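Local coordinates for nodulation fucosyltransferase NodZ (Bradyrhizobium sp., PDB 2HHC), which belongs to the NodZ family of nodulation fucosyltransferases and has the two-domain architecture of the GT-B clan, at residues A[109-114]-A[130-135]; A[152-157]-A[267-272]; A[209-214]-A[277-282]; A[18-23]-A[286-291]. One frame throughout, in Å; residues are numbered along the deposited sequence.

Overall arrangement
Following the chain from the N terminus, helix 15-32 supplies the first half of interaction 4, whose partner arrives only at 286-291, so that this contact encloses the other three. Interaction 1 closes early, joining 109-114 to 130-135 across a short excursion through strand 125-128 in the N-terminal half. Interactions 2 and 3 lie in the C-terminal half and cross: 152-157 and 209-214 come first, then 267-272 and 277-282 meet them in the same order. Interaction 2 packs two helices, and interaction 3 fixes a loop to strand 279-283. Interaction 4 bridges the halves, touching interaction 1 through Met-133, interaction 2 through Phe-289 and interaction 3 through Arg-282.

Interaction 1 of 4, residues A[109-114]-A[130-135]; sequences DELTEL and ACLMWR
The hydroxyl oxygen of Thr-112 is gripped from three directions. Arg-135 NE donates to Thr-112 OG1 at 2.8 Å, with an N-H...O angle of 146°, and the oxygen sits at the edge of the guanidinium but tilted 15° out of its plane. A water adds a longer bond to Thr-112 OG1, and the hydroxyl is also hydrogen-bonded to the carbonyl oxygen of Arg-108, one turn back in the helix. That last bond is possible because OG1 lies beside the backbone N of Thr-112, opposite the carbonyl carbon (chi1 -64°), while CG2 leans on the arginine, 3.6 Å from Arg-135 NE. The same water accepts from Arg-135 NH2 at 2.8 Å and donates to Asp-109 OD1 at 2.7 Å. It thereby couples two opposite charges that do not meet directly, Asp-109 OD1 and Arg-135 NH2 being 4.7 Å apart, and the carboxylate probably steadies the arginine's charge. A weak bond from Arg-135 NH1 to Met-133 O helps to fix the rotation of the guanidinium. Below this polar layer, Leu-111 CD1 touches Leu-132 CD2 at 4.1 Å, the two side chains crossing nearly at right angles. Residues 132-135 form a type II beta turn, closed by the bond from Arg-135 N to Leu-132 O. The contact thus ties helix 101-116 to the loop between strand 125-128 and helix 138-147; Phe-85 of strand 84-85 backs Leu-111, and Ser-21 and Ser-24 of helix 15-32 hold the backbone of Leu-132.

Interaction 2 of 4, residues A[152-157]-A[267-272]; sequences SEIRAR and ALIDMY. With PO4 (phosphate ion), chain D.
Helix-on-helix packing in the C-terminal half of this GT-B protein sets Ile-154 and Arg-157, near the start of helix 152-166, against Leu-268 and Ile-269 of helix 258-274. The local axes approach to 9.9 Å and cross at -50°. Ile-154 works with both of its branches: CG2 meets Ile-269 CG1 at 3.8 Å, and the longer arm reaches Leu-268, with Ile-154 CD1 and Leu-268 CD1 4.2 Å apart. Leucine and isoleucine cross the Ile-154 side chain obliquely, forming a small buried apolar seam that Ile-158 and Leu-161 extend along Ile-269. At the edge of this seam the chemistry changes. Arg-157 runs out extended and then bends at its third torsion (chi3 69°), which lays the guanidinium over the end of Ile-269. Its charge is met within the same pair of helices, because NH1 forms a salt bridge with Glu-262 of helix 258-274. The other end of the short segment faces a phosphate ion, probably from the crystallisation liquor. Ser-152 N donates to phosphate O3 at 2.8 Å with an angle of 158°, using an N-H at the helix start, where the helix dipole would be expected to favour an anion; Arg-151 NH1 also bonds to the ion. Arg-155 is turned away from helix 258-274 and pairs with Glu-59, one face of its guanidinium lying against Ser-152 CA. In the Arg-157 contact, the methyl Ile-269 CD1 sits over the centre of the guanidinium, 3.4 Å from Arg-157 CZ.

Interaction 3 of 4, residues A[209-214]-A[277-282]; sequences KALSYP and CATVIR
Tyr-213 and Thr-279 make the tight part of this contact, hydroxyl to hydroxyl, whereas most of the loop 209-214 stands well back from the strand. Tyr-213 carries its CG beside the backbone N and opposite the carbonyl carbon (chi1 -62°), which takes the ring across to Thr-279. Thr-279 OG1 donates to Tyr-213 OH at 2.9 Å. The threonine oxygen lies in the plane of the ring at its edge, and its approach brings it to 3.3 Å from Tyr-213 CE1. Along the same edge comes the methyl of the preceding residue, with Ala-278 CB 3.9 Å from Tyr-213 CE1. The two side chains of the hydrogen bond cross at about a right angle. The neighbouring approach is much slacker: Leu-211 CD1 comes no nearer than 4.5 Å to Thr-279 OG1, and Ala-210, Ser-212 and Pro-214 are on the exposed side of the loop. Beyond the segments, Arg-299 of strand 299-303 makes a cation-pi contact with the tyrosine ring. The loop joining helix 192-209 to strand 217-223 is therefore pinned at the beginning of strand 279-283. Because Tyr-213 OH accepts from Thr-279 and bonds to the carbonyl oxygen of Ala-208, the protons run in one direction, threonine to tyrosine to backbone, consistent with a neutral phenol.

Interaction 4 of 4, residues A[18-23]-A[286-291]; sequences CLWSLA and TSAFTR
With CG opposite the backbone N (chi1 -162°), Trp-20 swings its indole out from helix 15-32, and Arg-291, likewise extended at its first torsion but bent at the second (chi2 54°), folds its chain across one face of that ring. The guanidinium lies flat on the indole as a cation-pi stack: the planes differ by only 4°. It is displaced toward the benzo rim, where Arg-291 NE is 3.5 Å from Trp-20 CH2. The aliphatic part of the arginine joins in, its CG sitting over the six-membered ring, 3.9 Å from the centroid, in a CH-pi contact. A smaller touch falls at the ring's edge, between Trp-20 CE3 and Ala-288 CB, 4.1 Å apart. Just ahead of the arginine the backbone is shaped by an ST turn, Phe-289 N donating to Ser-287 OG at 3.1 Å. A salt bridge from Arg-291 NE to Glu-141 of helix 138-147 gives the stacked charge a counter-ion and holds its orientation. Near the centre of the molecule, the contact joins helix 15-32 of the N-terminal half to the turn between strand 279-283 and helix 291-296 of the C-terminal half, with Met-133 and Trp-134 of the 130-135 loop packed against the same tryptophan.

Interaction 1 of 4, residues A[109-114]-A[130-135]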
loop_
_atom_site.group_PDB
_atom_site.type_symbol
_atom_site.label_atom_id
_atom_site.label_comp_id
_atom_site.label_asym_id
_atom_site.label_seq_id
_atom_site.Cartn_x
_atom_site.Cartn_y
_atom_site.Cartn_z
ATOM N N ASP A 109 -12.310 -4.965 -13.830
ATOM C CA ASP A 109 -12.126 -5.102 -15.268
ATOM C C ASP A 109 -12.799 -3.974 -16.038
ATOM O O ASP A 109 -12.244 -3.475 -17.018
ATOM C CB ASP A 109 -12.667 -6.415 -15.737
ATOM C CG ASP A 109 -11.876 -7.599 -15.209
ATOM O OD1 ASP A 109 -10.760 -7.399 -14.687
ATOM O OD2 ASP A 109 -12.390 -8.727 -15.348
ATOM N N GLU A 110 -13.985 -3.577 -15.592
ATOM C CA GLU A 110 -14.718 -2.478 -16.213
ATOM C C GLU A 110 -13.942 -1.178 -16.065
ATOM O O GLU A 110 -13.847 -0.391 -17.011
ATOM C CB GLU A 110 -16.108 -2.369 -15.577
ATOM C CG GLU A 110 -16.985 -3.502 -15.998
ATOM C CD GLU A 110 -18.241 -3.706 -15.215
ATOM O OE1 GLU A 110 -18.597 -2.874 -14.415
ATOM O OE2 GLU A 110 -18.932 -4.722 -15.478
ATOM N N LEU A 111 -13.366 -0.953 -14.902
ATOM C CA LEU A 111 -12.578 0.266 -14.671
ATOM C C LEU A 111 -11.291 0.260 -15.510
ATOM O O LEU A 111 -10.884 1.277 -16.047
ATOM C CB LEU A 111 -12.241 0.385 -13.194
ATOM C CG LEU A 111 -13.419 0.759 -12.273
ATOM C CD1 LEU A 111 -13.039 0.452 -10.847
ATOM C CD2 LEU A 111 -13.789 2.254 -12.440
ATOM N N THR A 112 -10.683 -0.916 -15.633
ATOM C CA THR A 112 -9.452 -1.073 -16.398
ATOM C C THR A 112 -9.706 -0.679 -17.849
ATOM O O THR A 112 -8.957 0.128 -18.420
ATOM C CB THR A 112 -8.937 -2.516 -16.275
ATOM O OG1 THR A 112 -8.608 -2.757 -14.908
ATOM C CG2 THR A 112 -7.674 -2.713 -17.081
ATOM N N GLU A 113 -10.792 -1.191 -18.409
ATOM C CA GLU A 113 -11.201 -0.852 -19.788
ATOM C C GLU A 113 -11.477 0.653 -19.868
ATOM O O GLU A 113 -11.042 1.331 -20.795
ATOM C CB GLU A 113 -12.404 -1.693 -20.184
ATOM C CG GLU A 113 -13.023 -1.344 -21.536
ATOM C CD GLU A 113 -14.228 -2.217 -21.884
ATOM O OE1 GLU A 113 -15.092 -2.451 -20.989
ATOM O OE2 GLU A 113 -14.361 -2.618 -23.066
ATOM N N LEU A 114 -12.171 1.216 -18.899
ATOM C CA LEU A 114 -12.468 2.639 -18.946
ATOM C C LEU A 114 -11.196 3.462 -18.947
ATOM O O LEU A 114 -11.073 4.425 -19.704
ATOM C CB LEU A 114 -13.360 3.054 -17.777
ATOM C CG LEU A 114 -13.659 4.541 -17.777
ATOM C CD1 LEU A 114 -14.474 4.912 -19.030
ATOM C CD2 LEU A 114 -14.379 4.891 -16.477
ATOM N N ALA A 130 -12.666 -1.678 -5.972
ATOM C CA ALA A 130 -11.993 -2.893 -6.313
ATOM C C ALA A 130 -10.488 -2.635 -6.270
ATOM O O ALA A 130 -10.043 -1.496 -6.148
ATOM C CB ALA A 130 -12.385 -3.362 -7.682
ATOM N N CYS A 131 -9.707 -3.680 -6.434
ATOM C CA CYS A 131 -8.266 -3.552 -6.444
ATOM C C CYS A 131 -7.819 -2.942 -7.759
ATOM O O CYS A 131 -8.113 -3.487 -8.819
ATOM C CB CYS A 131 -7.619 -4.894 -6.278
ATOM S SG CYS A 131 -5.829 -4.809 -6.150
ATOM N N LEU A 132 -7.096 -1.836 -7.685
ATOM C CA LEU A 132 -6.584 -1.152 -8.866
ATOM C C LEU A 132 -5.053 -1.153 -8.886
ATOM O O LEU A 132 -4.428 -0.324 -9.583
ATOM C CB LEU A 132 -7.191 0.248 -9.024
ATOM C CG LEU A 132 -8.705 0.255 -9.305
ATOM C CD1 LEU A 132 -9.176 1.657 -9.463
ATOM C CD2 LEU A 132 -9.067 -0.525 -10.577
ATOM N N MET A 133 -4.454 -2.104 -8.189
ATOM C CA MET A 133 -3.043 -2.364 -8.351
ATOM C C MET A 133 -2.766 -2.630 -9.797
ATOM O O MET A 133 -3.506 -3.323 -10.443
ATOM C CB MET A 133 -2.564 -3.536 -7.449
ATOM C CG MET A 133 -2.608 -3.176 -6.000
ATOM S SD MET A 133 -2.496 -4.601 -4.878
ATOM C CE MET A 133 -1.067 -5.430 -5.437
ATOM N N TRP A 134 -1.657 -2.057 -10.287
ATOM C CA TRP A 134 -1.146 -2.195 -11.670
ATOM C C TRP A 134 -1.965 -1.412 -12.710
ATOM O O TRP A 134 -1.717 -1.561 -13.919
ATOM C CB TRP A 134 -1.029 -3.650 -12.128
ATOM C CG TRP A 134 -0.247 -4.536 -11.242
ATOM C CD1 TRP A 134 -0.735 -5.411 -10.346
ATOM C CD2 TRP A 134 1.165 -4.590 -11.135
ATOM N NE1 TRP A 134 0.289 -6.027 -9.683
ATOM C CE2 TRP A 134 1.467 -5.572 -10.162
ATOM C CE3 TRP A 134 2.210 -3.947 -11.787
ATOM C CZ2 TRP A 134 2.785 -5.917 -9.823
ATOM C CZ3 TRP A 134 3.534 -4.282 -11.443
ATOM C CH2 TRP A 134 3.793 -5.246 -10.459
ATOM N N ARG A 135 -2.923 -0.607 -12.278
ATOM C CA ARG A 135 -3.804 0.073 -13.273
ATOM C C ARG A 135 -3.464 1.560 -13.375
ATOM O O ARG A 135 -4.322 2.440 -13.542
ATOM C CB ARG A 135 -5.279 -0.151 -12.902
ATOM C CG ARG A 135 -5.706 -1.629 -12.785
ATOM C CD ARG A 135 -5.406 -2.424 -13.953
ATOM N NE ARG A 135 -6.124 -3.713 -14.024
ATOM C CZ ARG A 135 -5.712 -4.872 -13.491
ATOM N NH1 ARG A 135 -4.603 -4.982 -12.778
ATOM N NH2 ARG A 135 -6.434 -5.970 -13.693
HETATM O O HOH W 1 -8.703 -5.876 -15.383
#

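Interaction 2 of 4, residues A[152-157]-A[267-272]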
loop_
_atom_site.group_PDB
_atom_site.type_symbol
_atom_site.label_atom_id
_atom_site.label_comp_id
_atom_site.label_asym_id
_atom_site.label_seq_id
_atom_site.Cartn_x
_atom_site.Cartn_y
_atom_site.Cartn_z
ATOM N N SER A 152 2.153 13.342 12.126
ATOM C CA SER A 152 3.435 13.601 12.823
ATOM C C SER A 152 3.825 12.561 13.855
ATOM O O SER A 152 4.995 12.236 14.025
ATOM C CB SER A 152 3.474 14.984 13.449
ATOM O OG SER A 152 2.472 15.156 14.438
ATOM N N GLU A 153 2.852 11.962 14.523
ATOM C CA GLU A 153 3.119 10.936 15.542
ATOM C C GLU A 153 3.746 9.680 14.972
ATOM O O GLU A 153 4.551 9.010 15.606
ATOM C CB GLU A 153 1.829 10.607 16.323
ATOM C CG GLU A 153 0.900 11.794 16.564
ATOM C CD GLU A 153 0.065 12.098 15.325
ATOM O OE1 GLU A 153 -0.457 11.145 14.703
ATOM O OE2 GLU A 153 -0.078 13.280 14.962
ATOM N N ILE A 154 3.394 9.401 13.727
ATOM C CA ILE A 154 3.913 8.286 13.022
ATOM C C ILE A 154 5.310 8.635 12.484
ATOM O O ILE A 154 6.227 7.842 12.621
ATOM C CB ILE A 154 2.990 7.806 11.867
ATOM C CG1 ILE A 154 1.614 7.427 12.417
ATOM C CG2 ILE A 154 3.559 6.590 11.149
ATOM C CD1 ILE A 154 0.597 7.014 11.331
ATOM N N ARG A 155 5.441 9.846 11.898
ATOM C CA ARG A 155 6.759 10.294 11.410
ATOM C C ARG A 155 7.782 10.311 12.522
ATOM O O ARG A 155 8.914 9.906 12.312
ATOM C CB ARG A 155 6.667 11.668 10.729
ATOM C CG ARG A 155 5.922 11.535 9.426
ATOM C CD ARG A 155 6.097 12.650 8.501
ATOM N NE ARG A 155 4.991 13.465 8.739
ATOM C CZ ARG A 155 4.996 14.511 9.542
ATOM N NH1 ARG A 155 6.114 14.894 10.116
ATOM N NH2 ARG A 155 3.872 15.155 9.713
ATOM N N ALA A 156 7.394 10.723 13.735
ATOM C CA ALA A 156 8.369 10.783 14.817
ATOM C C ALA A 156 8.884 9.419 15.211
ATOM O O ALA A 156 10.061 9.231 15.520
ATOM C CB ALA A 156 7.784 11.451 16.023
ATOM N N ARG A 157 8.034 8.400 15.125
ATOM C CA ARG A 157 8.440 7.066 15.396
ATOM C C ARG A 157 9.427 6.552 14.335
ATOM O O ARG A 157 10.418 5.946 14.632
ATOM C CB ARG A 157 7.205 6.143 15.529
ATOM C CG ARG A 157 6.425 6.445 16.793
ATOM C CD ARG A 157 5.073 5.712 16.882
ATOM N NE ARG A 157 5.286 4.283 17.057
ATOM C CZ ARG A 157 4.326 3.350 17.013
ATOM N NH1 ARG A 157 3.088 3.665 16.757
ATOM N NH2 ARG A 157 4.646 2.079 17.165
ATOM N N ALA A 267 2.016 -0.895 10.692
ATOM C CA ALA A 267 2.146 -1.256 9.291
ATOM C C ALA A 267 2.857 -0.162 8.503
ATOM O O ALA A 267 3.764 -0.414 7.728
ATOM C CB ALA A 267 0.809 -1.569 8.708
ATOM N N LEU A 268 2.419 1.081 8.705
ATOM C CA LEU A 268 2.996 2.197 7.965
ATOM C C LEU A 268 4.456 2.426 8.330
ATOM O O LEU A 268 5.284 2.711 7.449
ATOM C CB LEU A 268 2.162 3.472 8.181
ATOM C CG LEU A 268 0.786 3.453 7.508
ATOM C CD1 LEU A 268 -0.147 4.502 8.061
ATOM C CD2 LEU A 268 0.899 3.567 5.962
ATOM N N ILE A 269 4.770 2.340 9.617
ATOM C CA ILE A 269 6.144 2.470 10.041
ATOM C C ILE A 269 7.049 1.460 9.306
ATOM O O ILE A 269 8.135 1.811 8.767
ATOM C CB ILE A 269 6.274 2.359 11.576
ATOM C CG1 ILE A 269 5.598 3.551 12.252
ATOM C CG2 ILE A 269 7.755 2.260 11.997
ATOM C CD1 ILE A 269 5.266 3.312 13.730
ATOM N N ASP A 270 6.620 0.202 9.292
ATOM C CA ASP A 270 7.398 -0.835 8.592
ATOM C C ASP A 270 7.490 -0.556 7.084
ATOM O O ASP A 270 8.555 -0.655 6.465
ATOM C CB ASP A 270 6.727 -2.191 8.759
ATOM C CG ASP A 270 7.044 -2.884 10.099
ATOM O OD1 ASP A 270 7.899 -2.371 10.850
ATOM O OD2 ASP A 270 6.392 -3.953 10.362
ATOM N N MET A 271 6.381 -0.164 6.455
ATOM C CA MET A 271 6.343 0.062 4.986
ATOM C C MET A 271 7.318 1.174 4.590
ATOM O O MET A 271 8.032 1.065 3.606
ATOM C CB MET A 271 4.914 0.392 4.544
ATOM C CG MET A 271 3.976 -0.734 4.613
ATOM S SD MET A 271 2.342 -0.153 4.281
ATOM C CE MET A 271 2.539 0.350 2.663
ATOM N N TYR A 272 7.296 2.269 5.361
ATOM C CA TYR A 272 8.148 3.400 5.071
ATOM C C TYR A 272 9.617 3.136 5.413
ATOM O O TYR A 272 10.507 3.539 4.666
ATOM C CB TYR A 272 7.563 4.634 5.776
ATOM C CG TYR A 272 6.447 5.316 5.017
ATOM C CD1 TYR A 272 5.182 4.780 4.899
ATOM C CD2 TYR A 272 6.636 6.577 4.430
ATOM C CE1 TYR A 272 4.193 5.388 4.217
ATOM C CE2 TYR A 272 5.634 7.189 3.772
ATOM C CZ TYR A 272 4.402 6.637 3.649
ATOM O OH TYR A 272 3.363 7.265 2.971
HETATM P P PO4 D . -0.185 16.373 12.642
HETATM O O1 PO4 D . -0.250 15.744 13.993
HETATM O O2 PO4 D . 0.720 17.584 12.807
HETATM O O3 PO4 D . 0.398 15.415 11.576
HETATM O O4 PO4 D . -1.577 16.763 12.243
#

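Interaction 3 of 4, residues A[209-214]-A[277-282]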
loop_
_atom_site.group_PDB
_atom_site.type_symbol
_atom_site.label_atom_id
_atom_site.label_comp_id
_atom_site.label_asym_id
_atom_site.label_seq_id
_atom_site.Cartn_x
_atom_site.Cartn_y
_atom_site.Cartn_z
ATOM N N LYS A 209 23.111 -10.881 2.100
ATOM C CA LYS A 209 24.273 -10.566 2.944
ATOM C C LYS A 209 25.605 -10.747 2.238
ATOM O O LYS A 209 26.610 -10.167 2.677
ATOM C CB LYS A 209 24.258 -11.410 4.219
ATOM C CG LYS A 209 23.343 -10.866 5.299
ATOM C CD LYS A 209 23.403 -11.665 6.599
ATOM C CE LYS A 209 24.705 -11.287 7.332
ATOM N NZ LYS A 209 24.997 -12.252 8.372
ATOM N N ALA A 210 25.617 -11.563 1.176
ATOM C CA ALA A 210 26.818 -11.809 0.365
ATOM C C ALA A 210 27.135 -10.669 -0.631
ATOM O O ALA A 210 28.233 -10.646 -1.213
ATOM C CB ALA A 210 26.649 -13.096 -0.382
ATOM N N LEU A 211 26.184 -9.757 -0.856
ATOM C CA LEU A 211 26.382 -8.551 -1.660
ATOM C C LEU A 211 27.277 -7.584 -0.893
ATOM O O LEU A 211 27.486 -7.746 0.315
ATOM C CB LEU A 211 25.042 -7.896 -1.998
ATOM C CG LEU A 211 24.075 -8.809 -2.758
ATOM C CD1 LEU A 211 22.745 -8.149 -3.011
ATOM C CD2 LEU A 211 24.690 -9.300 -4.052
ATOM N N SER A 212 27.855 -6.612 -1.596
ATOM C CA SER A 212 28.738 -5.639 -0.955
ATOM C C SER A 212 27.944 -4.395 -0.623
ATOM O O SER A 212 27.081 -3.970 -1.391
ATOM C CB SER A 212 29.933 -5.317 -1.841
ATOM O OG SER A 212 30.794 -6.453 -1.872
ATOM N N TYR A 213 28.206 -3.852 0.556
ATOM C CA TYR A 213 27.548 -2.652 1.034
ATOM C C TYR A 213 28.581 -1.666 1.556
ATOM O O TYR A 213 29.639 -2.072 2.046
ATOM C CB TYR A 213 26.589 -2.993 2.163
ATOM C CG TYR A 213 25.482 -3.923 1.733
ATOM C CD1 TYR A 213 24.301 -3.440 1.223
ATOM C CD2 TYR A 213 25.639 -5.296 1.832
ATOM C CE1 TYR A 213 23.294 -4.296 0.829
ATOM C CE2 TYR A 213 24.664 -6.166 1.430
ATOM C CZ TYR A 213 23.486 -5.671 0.941
ATOM O OH TYR A 213 22.537 -6.567 0.541
ATOM N N PRO A 214 28.271 -0.369 1.476
ATOM C CA PRO A 214 29.244 0.657 1.916
ATOM C C PRO A 214 29.380 0.842 3.429
ATOM O O PRO A 214 30.384 1.365 3.896
ATOM C CB PRO A 214 28.702 1.926 1.279
ATOM C CG PRO A 214 27.292 1.711 1.184
ATOM C CD PRO A 214 27.092 0.242 0.876
ATOM N N CYS A 277 15.811 1.042 3.076
ATOM C CA CYS A 277 16.840 -0.008 3.080
ATOM C C CYS A 277 17.678 -0.006 1.803
ATOM O O CYS A 277 17.327 0.605 0.805
ATOM C CB CYS A 277 16.167 -1.356 3.260
ATOM S SG CYS A 277 15.362 -1.575 4.859
ATOM N N ALA A 278 18.831 -0.679 1.896
ATOM C CA ALA A 278 19.724 -0.814 0.772
ATOM C C ALA A 278 19.301 -1.923 -0.147
ATOM O O ALA A 278 19.501 -1.855 -1.345
ATOM C CB ALA A 278 21.143 -1.021 1.252
ATOM N N THR A 279 18.789 -2.988 0.462
ATOM C CA THR A 279 18.312 -4.142 -0.238
ATOM C C THR A 279 17.027 -4.544 0.471
ATOM O O THR A 279 16.965 -4.466 1.712
ATOM C CB THR A 279 19.307 -5.308 -0.118
ATOM O OG1 THR A 279 20.496 -4.965 -0.810
ATOM C CG2 THR A 279 18.725 -6.619 -0.698
ATOM N N VAL A 280 16.026 -4.936 -0.295
ATOM C CA VAL A 280 14.779 -5.464 0.286
ATOM C C VAL A 280 14.455 -6.821 -0.309
ATOM O O VAL A 280 14.487 -7.046 -1.512
ATOM C CB VAL A 280 13.586 -4.511 0.105
ATOM C CG1 VAL A 280 12.302 -5.126 0.683
ATOM C CG2 VAL A 280 13.826 -3.275 0.895
ATOM N N ILE A 281 14.142 -7.747 0.604
ATOM C CA ILE A 281 13.683 -9.092 0.297
ATOM C C ILE A 281 12.158 -9.099 0.428
ATOM O O ILE A 281 11.609 -8.753 1.481
ATOM C CB ILE A 281 14.303 -10.136 1.262
ATOM C CG1 ILE A 281 15.814 -10.249 1.017
ATOM C CG2 ILE A 281 13.602 -11.463 1.069
ATOM C CD1 ILE A 281 16.566 -10.914 2.086
ATOM N N ARG A 282 11.493 -9.449 -0.658
ATOM C CA ARG A 282 10.014 -9.459 -0.752
ATOM C C ARG A 282 9.506 -10.896 -0.715
ATOM O O ARG A 282 9.555 -11.631 -1.707
ATOM C CB ARG A 282 9.574 -8.815 -2.063
ATOM C CG ARG A 282 10.052 -7.383 -2.283
ATOM C CD ARG A 282 9.511 -6.809 -3.527
ATOM N NE ARG A 282 8.106 -6.405 -3.383
ATOM C CZ ARG A 282 7.322 -6.016 -4.379
ATOM N NH1 ARG A 282 7.762 -5.981 -5.625
ATOM N NH2 ARG A 282 6.080 -5.630 -4.120
#

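Interaction 4 of 4, residues A[18-23]-A[286-291]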
loop_
_atom_site.group_PDB
_atom_site.type_symbol
_atom_site.label_atom_id
_atom_site.label_comp_id
_atom_site.label_asym_id
_atom_site.label_seq_id
_atom_site.Cartn_x
_atom_site.Cartn_y
_atom_site.Cartn_z
ATOM N N CYS A 18 -4.262 -0.023 -0.771
ATOM C CA CYS A 18 -5.008 1.242 -0.730
ATOM C C CYS A 18 -4.288 2.345 -1.498
ATOM O O CYS A 18 -4.903 3.083 -2.258
ATOM C CB CYS A 18 -5.238 1.699 0.710
ATOM S SG CYS A 18 -6.328 0.671 1.722
ATOM N N LEU A 19 -2.984 2.522 -1.245
ATOM C CA LEU A 19 -2.231 3.604 -1.837
ATOM C C LEU A 19 -1.935 3.405 -3.336
ATOM O O LEU A 19 -1.901 4.365 -4.089
ATOM C CB LEU A 19 -0.913 3.819 -1.076
ATOM C CG LEU A 19 -1.166 4.378 0.340
ATOM C CD1 LEU A 19 0.108 4.337 1.183
ATOM C CD2 LEU A 19 -1.782 5.754 0.277
ATOM N N TRP A 20 -1.755 2.148 -3.777
ATOM C CA TRP A 20 -1.577 1.863 -5.219
ATOM C C TRP A 20 -2.930 2.113 -5.925
ATOM O O TRP A 20 -3.005 2.746 -6.963
ATOM C CB TRP A 20 -1.149 0.429 -5.369
ATOM C CG TRP A 20 -0.507 0.060 -6.691
ATOM C CD1 TRP A 20 -0.629 0.705 -7.915
ATOM C CD2 TRP A 20 0.370 -1.021 -6.903
ATOM N NE1 TRP A 20 0.131 0.068 -8.849
ATOM C CE2 TRP A 20 0.764 -1.005 -8.265
ATOM C CE3 TRP A 20 0.860 -2.027 -6.075
ATOM C CZ2 TRP A 20 1.602 -1.968 -8.792
ATOM C CZ3 TRP A 20 1.671 -2.985 -6.593
ATOM C CH2 TRP A 20 2.021 -2.974 -7.953
ATOM N N SER A 21 -4.025 1.596 -5.338
ATOM C CA SER A 21 -5.356 1.819 -5.887
ATOM C C SER A 21 -5.724 3.294 -5.928
ATOM O O SER A 21 -6.337 3.759 -6.877
ATOM C CB SER A 21 -6.383 0.995 -5.096
ATOM O OG SER A 21 -6.195 -0.404 -5.213
ATOM N N LEU A 22 -5.261 4.024 -4.923
ATOM C CA LEU A 22 -5.432 5.501 -4.912
ATOM C C LEU A 22 -4.748 6.153 -6.089
ATOM O O LEU A 22 -5.291 7.033 -6.749
ATOM C CB LEU A 22 -4.895 6.112 -3.626
ATOM C CG LEU A 22 -5.031 7.625 -3.436
ATOM C CD1 LEU A 22 -6.495 7.997 -3.526
ATOM C CD2 LEU A 22 -4.449 7.984 -2.140
ATOM N N ALA A 23 -3.500 5.741 -6.378
ATOM C CA ALA A 23 -2.746 6.280 -7.520
ATOM C C ALA A 23 -3.545 6.078 -8.841
ATOM O O ALA A 23 -3.594 6.944 -9.698
ATOM C CB ALA A 23 -1.396 5.646 -7.589
ATOM N N THR A 286 4.489 -10.484 -4.619
ATOM C CA THR A 286 3.116 -10.097 -4.916
ATOM C C THR A 286 2.439 -9.209 -3.839
ATOM O O THR A 286 1.310 -8.757 -4.048
ATOM C CB THR A 286 2.246 -11.354 -5.085
ATOM O OG1 THR A 286 2.435 -12.227 -3.965
ATOM C CG2 THR A 286 2.620 -12.104 -6.334
ATOM N N SER A 287 3.080 -9.001 -2.700
ATOM C CA SER A 287 2.527 -8.179 -1.675
ATOM C C SER A 287 2.734 -6.723 -2.020
ATOM O O SER A 287 3.859 -6.281 -2.174
ATOM C CB SER A 287 3.190 -8.478 -0.350
ATOM O OG SER A 287 2.643 -7.642 0.665
ATOM N N ALA A 288 1.668 -5.953 -1.971
ATOM C CA ALA A 288 1.798 -4.500 -2.150
ATOM C C ALA A 288 2.435 -3.843 -0.925
ATOM O O ALA A 288 2.811 -2.644 -0.936
ATOM C CB ALA A 288 0.475 -3.882 -2.430
ATOM N N PHE A 289 2.591 -4.542 0.210
ATOM C CA PHE A 289 3.296 -3.994 1.395
ATOM C C PHE A 289 4.684 -3.430 1.043
ATOM O O PHE A 289 5.066 -2.370 1.551
ATOM C CB PHE A 289 3.361 -5.075 2.525
ATOM C CG PHE A 289 3.746 -4.584 3.899
ATOM C CD1 PHE A 289 4.993 -4.575 4.327
ATOM C CD2 PHE A 289 2.754 -4.303 4.825
ATOM C CE1 PHE A 289 5.350 -4.149 5.597
ATOM C CE2 PHE A 289 3.088 -3.928 6.136
ATOM C CZ PHE A 289 4.392 -3.874 6.502
ATOM N N THR A 290 5.398 -4.133 0.187
ATOM C CA THR A 290 6.715 -3.743 -0.236
ATOM C C THR A 290 6.759 -3.050 -1.571
ATOM O O THR A 290 7.825 -2.889 -2.154
ATOM C CB THR A 290 7.568 -4.999 -0.319
ATOM O OG1 THR A 290 6.866 -6.065 -0.984
ATOM C CG2 THR A 290 8.005 -5.450 1.145
ATOM N N ARG A 291 5.634 -2.602 -2.099
ATOM C CA ARG A 291 5.653 -1.863 -3.388
ATOM C C ARG A 291 6.416 -0.544 -3.210
ATOM O O ARG A 291 7.190 -0.210 -4.101
ATOM C CB ARG A 291 4.225 -1.621 -3.909
ATOM C CG ARG A 291 4.175 -0.908 -5.225
ATOM C CD ARG A 291 4.959 -1.530 -6.317
ATOM N NE ARG A 291 4.737 -0.832 -7.585
ATOM C CZ ARG A 291 5.204 -1.189 -8.774
ATOM N NH1 ARG A 291 5.934 -2.316 -8.904
ATOM N NH2 ARG A 291 5.004 -0.441 -9.821
#